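Local coordinates for protein trehalose monomycolate transport factor A (Mycolicibacterium smegmatis MC2 155, PDB 6T84) that is required for MmpL3-dependent transport of trehalose monomycolate to the mycobacterial cell wall, and for growth and cell elongation, at residues Ala71-Leu76 and Trp148-Met153; Trp36-Met41 and Trp143-Trp148; Glu30-Arg35 and Val47-Val52. All coordinates share one frame; numbering follows the deposited sequence.

Contact 1 (Ala71-Leu76 and Trp148-Met153). With SO4 (sulfate ion), chain C.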
loop_
_atom_site.group_PDB
_atom_site.type_symbol
_atom_site.label_atom_id
_atom_site.label_comp_id
_atom_site.label_asym_id
_atom_site.label_seq_id
_atom_site.Cartn_x
_atom_site.Cartn_y
_atom_site.Cartn_z
ATOM N N ALA A 71 5.728 3.561 -9.469
ATOM C CA ALA A 71 4.621 3.835 -8.569
ATOM C C ALA A 71 5.041 4.838 -7.512
ATOM O O ALA A 71 6.223 4.946 -7.170
ATOM C CB ALA A 71 4.206 2.561 -7.817
ATOM N N THR A 72 4.045 5.489 -6.915
ATOM C CA THR A 72 4.181 6.155 -5.628
ATOM C C THR A 72 3.548 5.215 -4.602
ATOM O O THR A 72 2.442 4.722 -4.824
ATOM C CB THR A 72 3.440 7.499 -5.642
ATOM O OG1 THR A 72 4.104 8.405 -6.570
ATOM C CG2 THR A 72 3.362 8.172 -4.244
ATOM N N VAL A 73 4.265 4.903 -3.543
ATOM C CA VAL A 73 3.835 3.944 -2.527
ATOM C C VAL A 73 3.635 4.659 -1.205
ATOM O O VAL A 73 4.453 5.498 -0.810
ATOM C CB VAL A 73 4.880 2.818 -2.375
ATOM C CG1 VAL A 73 4.440 1.838 -1.305
ATOM C CG2 VAL A 73 5.048 2.104 -3.725
ATOM N N ILE A 74 2.591 4.268 -0.477
ATOM C CA ILE A 74 2.373 4.695 0.900
ATOM C C ILE A 74 2.369 3.435 1.747
ATOM O O ILE A 74 1.603 2.500 1.457
ATOM C CB ILE A 74 1.020 5.430 1.027
ATOM C CG1 ILE A 74 1.006 6.671 0.136
ATOM C CG2 ILE A 74 0.716 5.775 2.501
ATOM C CD1 ILE A 74 -0.436 7.342 0.075
ATOM N N ALA A 75 3.276 3.371 2.744
ATOM C CA ALA A 75 3.387 2.215 3.641
ATOM C C ALA A 75 3.040 2.647 5.054
ATOM O O ALA A 75 3.656 3.580 5.575
ATOM C CB ALA A 75 4.804 1.651 3.657
ATOM N N LEU A 76 2.072 1.966 5.679
ATOM C CA LEU A 76 1.610 2.297 7.024
ATOM C C LEU A 76 1.918 1.163 7.995
ATOM O O LEU A 76 1.619 0.000 7.713
ATOM C CB LEU A 76 0.108 2.556 7.012
ATOM C CG LEU A 76 -0.579 2.822 8.372
ATOM C CD1 LEU A 76 -0.069 4.123 8.993
ATOM C CD2 LEU A 76 -2.162 2.892 8.212
ATOM N N TRP A 148 3.194 -4.141 7.892
ATOM C CA TRP A 148 2.918 -2.955 7.089
ATOM C C TRP A 148 1.714 -3.207 6.184
ATOM O O TRP A 148 1.504 -4.333 5.739
ATOM C CB TRP A 148 4.111 -2.687 6.178
ATOM C CG TRP A 148 5.322 -2.310 6.955
ATOM C CD1 TRP A 148 6.248 -3.169 7.454
ATOM C CD2 TRP A 148 5.665 -1.011 7.411
ATOM N NE1 TRP A 148 7.173 -2.482 8.173
ATOM C CE2 TRP A 148 6.861 -1.147 8.162
ATOM C CE3 TRP A 148 5.089 0.254 7.268
ATOM C CZ2 TRP A 148 7.499 -0.057 8.777
ATOM C CZ3 TRP A 148 5.728 1.350 7.824
ATOM C CH2 TRP A 148 6.930 1.186 8.588
ATOM N N THR A 149 0.954 -2.169 5.909
ATOM C CA THR A 149 -0.104 -2.203 4.895
ATOM C C THR A 149 0.277 -1.088 3.928
ATOM O O THR A 149 0.642 0.024 4.360
ATOM C CB THR A 149 -1.472 -1.880 5.540
ATOM O OG1 THR A 149 -1.774 -2.878 6.548
ATOM C CG2 THR A 149 -2.629 -1.846 4.514
ATOM N N LEU A 150 0.179 -1.381 2.611
ATOM C CA LEU A 150 0.704 -0.509 1.562
ATOM C C LEU A 150 -0.308 -0.280 0.451
ATOM O O LEU A 150 -1.148 -1.148 0.142
ATOM C CB LEU A 150 1.958 -1.139 0.930
ATOM C CG LEU A 150 3.111 -1.426 1.936
ATOM C CD1 LEU A 150 3.034 -2.902 2.382
ATOM C CD2 LEU A 150 4.448 -1.123 1.323
ATOM N N VAL A 151 -0.199 0.893 -0.160
ATOM C CA VAL A 151 -0.961 1.246 -1.353
ATOM C C VAL A 151 0.014 1.771 -2.406
ATOM O O VAL A 151 0.850 2.633 -2.110
ATOM C CB VAL A 151 -2.031 2.312 -1.034
ATOM C CG1 VAL A 151 -2.669 2.868 -2.362
ATOM C CG2 VAL A 151 -3.078 1.790 0.018
ATOM N N ALA A 152 -0.115 1.276 -3.642
ATOM C CA ALA A 152 0.662 1.762 -4.766
ATOM C C ALA A 152 -0.265 2.500 -5.714
ATOM O O ALA A 152 -1.370 2.014 -6.030
ATOM C CB ALA A 152 1.384 0.628 -5.496
ATOM N N MET A 153 0.144 3.684 -6.146
ATOM C CA MET A 153 -0.591 4.488 -7.114
ATOM C C MET A 153 0.346 4.982 -8.203
ATOM O O MET A 153 1.573 4.935 -8.057
ATOM C CB MET A 153 -1.261 5.684 -6.406
ATOM C CG MET A 153 -0.325 6.741 -5.833
ATOM S SD MET A 153 -1.152 8.052 -4.879
ATOM C CE MET A 153 -1.367 7.189 -3.353
HETATM S S SO4 C . 9.637 -5.065 9.660
HETATM O O1 SO4 C . 8.610 -6.085 9.386
HETATM O O2 SO4 C . 10.448 -5.503 10.799
HETATM O O3 SO4 C . 10.506 -4.894 8.493
HETATM O O4 SO4 C . 9.116 -3.804 10.054
#

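Contact 2 (Trp36-Met41 and Trp143-Trp148). With SO4 (sulfate ion), chain C.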
loop_
_atom_site.group_PDB
_atom_site.type_symbol
_atom_site.label_atom_id
_atom_site.label_comp_id
_atom_site.label_asym_id
_atom_site.label_seq_id
_atom_site.Cartn_x
_atom_site.Cartn_y
_atom_site.Cartn_z
ATOM N N TRP A 36 10.297 -4.150 2.254
ATOM C CA TRP A 36 9.063 -4.692 1.675
ATOM C C TRP A 36 9.368 -5.563 0.466
ATOM O O TRP A 36 10.291 -5.270 -0.307
ATOM C CB TRP A 36 8.120 -3.556 1.248
ATOM C CG TRP A 36 7.831 -2.664 2.394
ATOM C CD1 TRP A 36 7.120 -2.978 3.518
ATOM C CD2 TRP A 36 8.301 -1.335 2.572
ATOM N NE1 TRP A 36 7.102 -1.895 4.378
ATOM C CE2 TRP A 36 7.794 -0.865 3.807
ATOM C CE3 TRP A 36 9.068 -0.473 1.778
ATOM C CZ2 TRP A 36 8.073 0.410 4.287
ATOM C CZ3 TRP A 36 9.326 0.807 2.244
ATOM C CH2 TRP A 36 8.838 1.234 3.487
ATOM N N LYS A 37 8.624 -6.661 0.324
ATOM C CA LYS A 37 8.978 -7.678 -0.656
ATOM C C LYS A 37 7.881 -7.973 -1.665
ATOM O O LYS A 37 8.162 -8.641 -2.670
ATOM C CB LYS A 37 9.333 -9.008 0.041
ATOM C CG LYS A 37 10.362 -8.880 1.170
ATOM C CD LYS A 37 11.733 -8.832 0.590
ATOM C CE LYS A 37 12.785 -9.091 1.635
ATOM N NZ LYS A 37 14.129 -9.011 0.994
ATOM N N ARG A 38 6.637 -7.555 -1.412
ATOM C CA ARG A 38 5.518 -7.986 -2.251
ATOM C C ARG A 38 4.881 -6.791 -2.968
ATOM O O ARG A 38 5.496 -5.727 -3.062
ATOM C CB ARG A 38 4.503 -8.763 -1.398
ATOM C CG ARG A 38 5.068 -10.022 -0.788
ATOM C CD ARG A 38 3.933 -10.931 -0.345
ATOM N NE ARG A 38 4.366 -12.104 0.368
ATOM C CZ ARG A 38 4.215 -13.337 -0.090
ATOM N NH1 ARG A 38 3.651 -13.569 -1.273
ATOM N NH2 ARG A 38 4.600 -14.345 0.645
ATOM N N GLY A 39 3.651 -6.955 -3.484
ATOM C CA GLY A 39 3.016 -5.880 -4.227
ATOM C C GLY A 39 3.911 -5.423 -5.350
ATOM O O GLY A 39 4.527 -6.243 -6.054
ATOM N N VAL A 40 4.061 -4.100 -5.496
ATOM C CA VAL A 40 4.964 -3.589 -6.530
ATOM C C VAL A 40 6.429 -3.843 -6.255
ATOM O O VAL A 40 7.244 -3.689 -7.177
ATOM C CB VAL A 40 4.798 -2.086 -6.841
ATOM C CG1 VAL A 40 3.436 -1.820 -7.327
ATOM C CG2 VAL A 40 5.066 -1.243 -5.637
ATOM N N MET A 41 6.791 -4.246 -5.039
ATOM C CA MET A 41 8.204 -4.446 -4.726
ATOM C C MET A 41 8.775 -5.704 -5.371
ATOM O O MET A 41 9.988 -5.777 -5.567
ATOM C CB MET A 41 8.437 -4.517 -3.222
ATOM C CG MET A 41 7.853 -3.427 -2.403
ATOM S SD MET A 41 8.362 -1.773 -2.938
ATOM C CE MET A 41 7.298 -0.788 -1.896
ATOM N N TRP A 143 -1.886 -3.936 -0.420
ATOM C CA TRP A 143 -1.514 -5.239 0.110
ATOM C C TRP A 143 -0.923 -5.043 1.483
ATOM O O TRP A 143 -0.550 -3.935 1.852
ATOM C CB TRP A 143 -0.539 -6.008 -0.793
ATOM C CG TRP A 143 0.910 -5.503 -0.767
ATOM C CD1 TRP A 143 1.950 -6.121 -0.114
ATOM C CD2 TRP A 143 1.473 -4.340 -1.422
ATOM N NE1 TRP A 143 3.124 -5.414 -0.340
ATOM C CE2 TRP A 143 2.862 -4.318 -1.114
ATOM C CE3 TRP A 143 0.945 -3.325 -2.258
ATOM C CZ2 TRP A 143 3.724 -3.337 -1.602
ATOM C CZ3 TRP A 143 1.788 -2.339 -2.706
ATOM C CH2 TRP A 143 3.171 -2.368 -2.404
ATOM N N ASN A 144 -0.843 -6.124 2.235
ATOM C CA ASN A 144 -0.087 -6.070 3.472
ATOM C C ASN A 144 1.049 -7.073 3.474
ATOM O O ASN A 144 1.071 -8.065 2.734
ATOM C CB ASN A 144 -0.947 -6.307 4.686
ATOM C CG ASN A 144 -1.338 -7.775 4.803
ATOM O OD1 ASN A 144 -2.187 -8.294 4.019
ATOM N ND2 ASN A 144 -0.723 -8.477 5.769
ATOM N N GLU A 145 2.026 -6.757 4.327
ATOM C CA GLU A 145 3.096 -7.677 4.698
ATOM C C GLU A 145 3.009 -7.828 6.213
ATOM O O GLU A 145 2.007 -7.459 6.824
ATOM C CB GLU A 145 4.454 -7.192 4.164
ATOM C CG GLU A 145 4.375 -7.080 2.636
ATOM C CD GLU A 145 5.640 -6.766 1.911
ATOM O OE1 GLU A 145 6.726 -7.076 2.424
ATOM O OE2 GLU A 145 5.557 -6.251 0.775
ATOM N N GLN A 146 4.048 -8.390 6.846
ATOM C CA GLN A 146 3.860 -8.758 8.234
ATOM C C GLN A 146 3.482 -7.566 9.114
ATOM O O GLN A 146 2.552 -7.649 9.925
ATOM C CB GLN A 146 5.113 -9.439 8.765
ATOM C CG GLN A 146 4.896 -9.931 10.204
ATOM C CD GLN A 146 6.022 -10.784 10.715
ATOM O OE1 GLN A 146 6.589 -11.578 9.976
ATOM N NE2 GLN A 146 6.347 -10.625 11.992
ATOM N N ASN A 147 4.216 -6.456 8.994
ATOM C CA ASN A 147 4.040 -5.311 9.864
ATOM C C ASN A 147 3.652 -4.029 9.146
ATOM O O ASN A 147 3.754 -2.938 9.741
ATOM C CB ASN A 147 5.373 -5.110 10.598
ATOM C CG ASN A 147 5.680 -6.258 11.512
ATOM O OD1 ASN A 147 4.912 -6.507 12.417
ATOM N ND2 ASN A 147 6.808 -6.952 11.278
ATOM N N TRP A 148 3.194 -4.141 7.892
ATOM C CA TRP A 148 2.918 -2.955 7.089
ATOM C C TRP A 148 1.714 -3.207 6.184
ATOM O O TRP A 148 1.504 -4.333 5.739
ATOM C CB TRP A 148 4.111 -2.687 6.178
ATOM C CG TRP A 148 5.322 -2.310 6.955
ATOM C CD1 TRP A 148 6.248 -3.169 7.454
ATOM C CD2 TRP A 148 5.665 -1.011 7.411
ATOM N NE1 TRP A 148 7.173 -2.482 8.173
ATOM C CE2 TRP A 148 6.861 -1.147 8.162
ATOM C CE3 TRP A 148 5.089 0.254 7.268
ATOM C CZ2 TRP A 148 7.499 -0.057 8.777
ATOM C CZ3 TRP A 148 5.728 1.350 7.824
ATOM C CH2 TRP A 148 6.930 1.186 8.588
HETATM S S SO4 C . 9.637 -5.065 9.660
HETATM O O1 SO4 C . 8.610 -6.085 9.386
HETATM O O2 SO4 C . 10.448 -5.503 10.799
HETATM O O3 SO4 C . 10.506 -4.894 8.493
HETATM O O4 SO4 C . 9.116 -3.804 10.054
#

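Contact 3 (Glu30-Arg35 and Val47-Val52)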
loop_
_atom_site.group_PDB
_atom_site.type_symbol
_atom_site.label_atom_id
_atom_site.label_comp_id
_atom_site.label_asym_id
_atom_site.label_seq_id
_atom_site.Cartn_x
_atom_site.Cartn_y
_atom_site.Cartn_z
ATOM N N GLU A 30 18.459 5.427 0.532
ATOM C CA GLU A 30 19.066 4.328 -0.200
ATOM C C GLU A 30 18.688 2.954 0.321
ATOM O O GLU A 30 18.821 1.989 -0.429
ATOM C CB GLU A 30 20.591 4.498 -0.287
ATOM C CG GLU A 30 21.009 5.803 -0.954
ATOM C CD GLU A 30 22.515 5.930 -1.118
ATOM O OE1 GLU A 30 23.240 4.973 -0.771
ATOM O OE2 GLU A 30 22.972 6.990 -1.597
ATOM N N ASP A 31 18.215 2.826 1.556
ATOM C CA ASP A 31 17.900 1.499 2.060
ATOM C C ASP A 31 16.416 1.259 2.287
ATOM O O ASP A 31 16.021 0.134 2.578
ATOM C CB ASP A 31 18.684 1.183 3.332
ATOM C CG ASP A 31 20.146 0.879 3.046
ATOM O OD1 ASP A 31 20.448 0.167 2.048
ATOM O OD2 ASP A 31 20.997 1.365 3.812
ATOM N N LEU A 32 15.585 2.271 2.113
ATOM C CA LEU A 32 14.190 2.168 2.526
ATOM C C LEU A 32 13.469 0.943 1.932
ATOM O O LEU A 32 12.782 0.205 2.659
ATOM C CB LEU A 32 13.494 3.465 2.075
ATOM C CG LEU A 32 12.153 3.722 2.769
ATOM C CD1 LEU A 32 12.320 3.854 4.229
ATOM C CD2 LEU A 32 11.527 4.991 2.239
ATOM N N LEU A 33 13.635 0.696 0.627
ATOM C CA LEU A 33 12.801 -0.282 -0.091
ATOM C C LEU A 33 13.047 -1.705 0.362
ATOM O O LEU A 33 12.215 -2.584 0.084
ATOM C CB LEU A 33 13.055 -0.222 -1.598
ATOM C CG LEU A 33 12.697 1.124 -2.256
ATOM C CD1 LEU A 33 12.920 1.064 -3.741
ATOM C CD2 LEU A 33 11.238 1.426 -1.982
ATOM N N LYS A 34 14.168 -1.960 1.019
ATOM C CA LYS A 34 14.489 -3.338 1.327
ATOM C C LYS A 34 13.536 -3.945 2.328
ATOM O O LYS A 34 13.510 -5.167 2.469
ATOM C CB LYS A 34 15.924 -3.424 1.870
ATOM C CG LYS A 34 16.987 -3.117 0.820
ATOM C CD LYS A 34 18.400 -3.299 1.386
ATOM C CE LYS A 34 19.477 -3.117 0.318
ATOM N NZ LYS A 34 19.536 -1.725 -0.211
ATOM N N ARG A 35 12.704 -3.142 3.000
ATOM C CA ARG A 35 11.908 -3.754 4.048
ATOM C C ARG A 35 10.637 -4.388 3.521
ATOM O O ARG A 35 9.991 -5.122 4.272
ATOM C CB ARG A 35 11.603 -2.813 5.217
ATOM C CG ARG A 35 10.960 -1.532 4.865
ATOM C CD ARG A 35 10.725 -0.720 6.129
ATOM N NE ARG A 35 11.977 -0.428 6.819
ATOM C CZ ARG A 35 12.234 -0.772 8.075
ATOM N NH1 ARG A 35 11.312 -1.405 8.795
ATOM N NH2 ARG A 35 13.416 -0.472 8.608
ATOM N N VAL A 47 16.636 -0.185 -7.437
ATOM C CA VAL A 47 16.078 1.161 -7.406
ATOM C C VAL A 47 16.145 1.654 -5.970
ATOM O O VAL A 47 16.236 0.872 -5.028
ATOM C CB VAL A 47 14.625 1.214 -7.925
ATOM C CG1 VAL A 47 14.574 0.940 -9.434
ATOM C CG2 VAL A 47 13.740 0.236 -7.159
ATOM N N THR A 48 16.119 2.968 -5.807
ATOM C CA THR A 48 16.026 3.544 -4.482
ATOM C C THR A 48 14.775 4.392 -4.410
ATOM O O THR A 48 14.265 4.883 -5.421
ATOM C CB THR A 48 17.200 4.458 -4.164
ATOM O OG1 THR A 48 17.178 5.540 -5.088
ATOM C CG2 THR A 48 18.547 3.730 -4.283
ATOM N N ALA A 49 14.340 4.617 -3.191
ATOM C CA ALA A 49 13.145 5.407 -2.914
ATOM C C ALA A 49 13.484 6.884 -3.090
ATOM O O ALA A 49 14.516 7.367 -2.578
ATOM C CB ALA A 49 12.706 5.125 -1.482
ATOM N N LYS A 50 12.637 7.621 -3.805
ATOM C CA LYS A 50 12.875 9.044 -4.029
ATOM C C LYS A 50 11.691 9.854 -3.555
ATOM O O LYS A 50 10.569 9.352 -3.450
ATOM C CB LYS A 50 13.180 9.367 -5.504
ATOM C CG LYS A 50 14.547 8.807 -5.906
ATOM C CD LYS A 50 15.034 9.356 -7.198
ATOM C CE LYS A 50 16.439 8.785 -7.478
ATOM N NZ LYS A 50 16.841 8.899 -8.899
ATOM N N ASN A 51 11.919 11.157 -3.367
ATOM C CA ASN A 51 10.868 12.067 -2.883
ATOM C C ASN A 51 10.151 11.462 -1.675
ATOM O O ASN A 51 8.930 11.233 -1.659
ATOM C CB ASN A 51 9.861 12.394 -3.991
ATOM C CG ASN A 51 10.437 13.257 -5.024
ATOM O OD1 ASN A 51 11.068 14.247 -4.706
ATOM N ND2 ASN A 51 10.198 12.928 -6.296
ATOM N N VAL A 52 10.968 11.156 -0.680
ATOM C CA VAL A 52 10.560 10.344 0.461
ATOM C C VAL A 52 9.966 11.243 1.535
ATOM O O VAL A 52 10.552 12.281 1.904
ATOM C CB VAL A 52 11.776 9.581 1.002
ATOM C CG1 VAL A 52 11.351 8.712 2.224
ATOM C CG2 VAL A 52 12.402 8.718 -0.092
HETATM O O HOH W 1 16.829 0.721 -1.783
HETATM O O HOH W 2 15.489 2.632 -1.031
#

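Contact 1 (Ala71-Leu76 and Trp148-Met153)
W148, the first residue of its strand, brings its indole against the end of the partner strand at A75 and L76, and bonds a sulfate at its NE1 edge. CE3 comes within 3.4 Å of L76 C, approaching obliquely, while A75 CB sits 3.9 Å from the same CE3. With CG anti to its carbonyl carbon (chi1 -66°), the ring turns so that NE1 points outward and gives a 3.0 Å hydrogen bond to O4 of the sulfate, an ion probably left by the crystallisation liquor.

Behind it the strands 71-76 and 148-153 run antiparallel, at 163° between their directions. T72, I74 and L76 form the hydrogen-bonded pairs with M153, V151 and T149, each giving and taking one backbone bond; L76 N to T149 O, at 2.7 Å, is the shortest. V73 with A152 and A75 with L150 are the non-hydrogen-bonded pairs.

On the face of V73, A75, L150 and A152, one branch of L150 does the packing: CD2 presses on A75 CB at 3.6 Å and reaches V73 CG1 at 4.0 Å. The other face carries T72, I74, L76, T149, V151 and M153, and helix 159-175 lies against it through V169, F172 and N173.

The two threonine hydroxyls find partners beyond these strands: T72 OG1 bonds D66, and T149 OG1 bonds N173 of the covering helix. This is the middle of the large antiparallel sheet of the N-terminal domain, which is probably cytoplasmic. The chemistry implies a core joined by backbone bonds and apolar packing, in which the threonine hydroxyls are satisfied by D66 and N173.

Contact 2 (Trp36-Met41 and Trp143-Trp148)
The loop 36-41 passes 143-148, the end of strand 141-144 and the turn after it, without forming strand pairs, its backbone coming nearest where G39 CA lies 6.3 Å from W143 CA and W36 CA 7.3 Å from E145 CA.

The E145 carboxylate bridges this gap. OE1 takes the K37 backbone N-H at 2.9 Å on its syn lone pair, and OE2 takes that of R38 at 2.8 Å from above the carboxylate plane. OE2 also receives W143 NE1, 2.8 Å away, through its anti lone pair; this bond is nearly straight (173°) and lies in the indole plane. Two strong bonds on one oxygen, with the second oxygen also held, fix the rotation of the carboxylate and would probably favour its charged form. The guanidinium of R38 turns elsewhere, to a salt bridge with D100.

In W143, CG stands between the backbone N and carbonyl carbon (chi1 75°), which turns one face of the indole to the loop. G39 CA lies over the centre of that face, 3.5 Å from the centroid of the six-membered ring, in a CH-pi contact. V40 CG2 touches CH2 at the far end of that ring. At the other end of the contact W36 meets W148 edge-to-face, planes at 87°, with W36 NE1 only 3.2 Å from W148 CG, over the ring face.

The loop thus lies across one face of the large sheet: W36 reaches A75 and L150, V40 touches V73 and A152, and M41 extends to F65 and I67, while W143 and W148 stand on the neighbouring strands 141-144 and 148-153.

Contact 3 (Glu30-Arg35 and Val47-Val52)
L33 CD1 sits over one face of the T48-A49 peptide, 3.9 Å from both T48 C and A49 N. A49 N of this peptide gives its hydrogen to a water 3.2 Å away. The same water accepts from L33 N, so a single molecule joins the two backbones where no direct hydrogen bond does. A second water donates to E30 O and, weakly, to V47 O.

The leucine methyls carry most of the apolar packing. L33 CD1 also meets V47 CG2 at 3.6 Å, and its sister CD2 leans on A49 CB at 4.0 Å. L32 reaches the same alanine methyl from another direction: with CG anti to the backbone N (chi1 -163°), CD2 lies 3.9 Å from A49 CB and meets V52 CG1 tip to tip at 3.7 Å.

The two leucines open a short 3-10 segment, 32-35, in the loop that leaves strand 28-29 and comes back as strand 49-50; those two short strands pair in a small antiparallel sheet of their own. At N51 the chain turns a corner, and V52 starts the next strand, 52-57, in the large sheet. L32, L33 and A49 all also touch F65 of that sheet.

On the exposed side of the turn, K34 NZ forms a salt bridge with D31 OD1 at 3.1 Å, using the anti lone pair of the carboxylate, and K34 N bonds back to D31 O. T48 OG1 is hydrogen-bonded to E28 OE2.

In the fold
Contacts 1 and 2 lie together, centres about 9 Å apart, and share W148. L150 N of contact 1 and W143 O of contact 2, 2.8 Å apart, probably form one of the hydrogen bonds between strands 148-153 and 141-144, while W36 and V40 of the loop pack onto A75, V73 and A152. Both reach the sulfate through the shared W148 NE1, and contact 2 also through N147 ND2. Contact 3 stands further off, its centre about 12 Å from contact 1 and 14 Å from contact 2, yet R35 NH1 packs 4.0 Å from W148 CZ2. Segments 30-35 and 36-41 follow each other directly in the loop between strands 28-29 and 49-50.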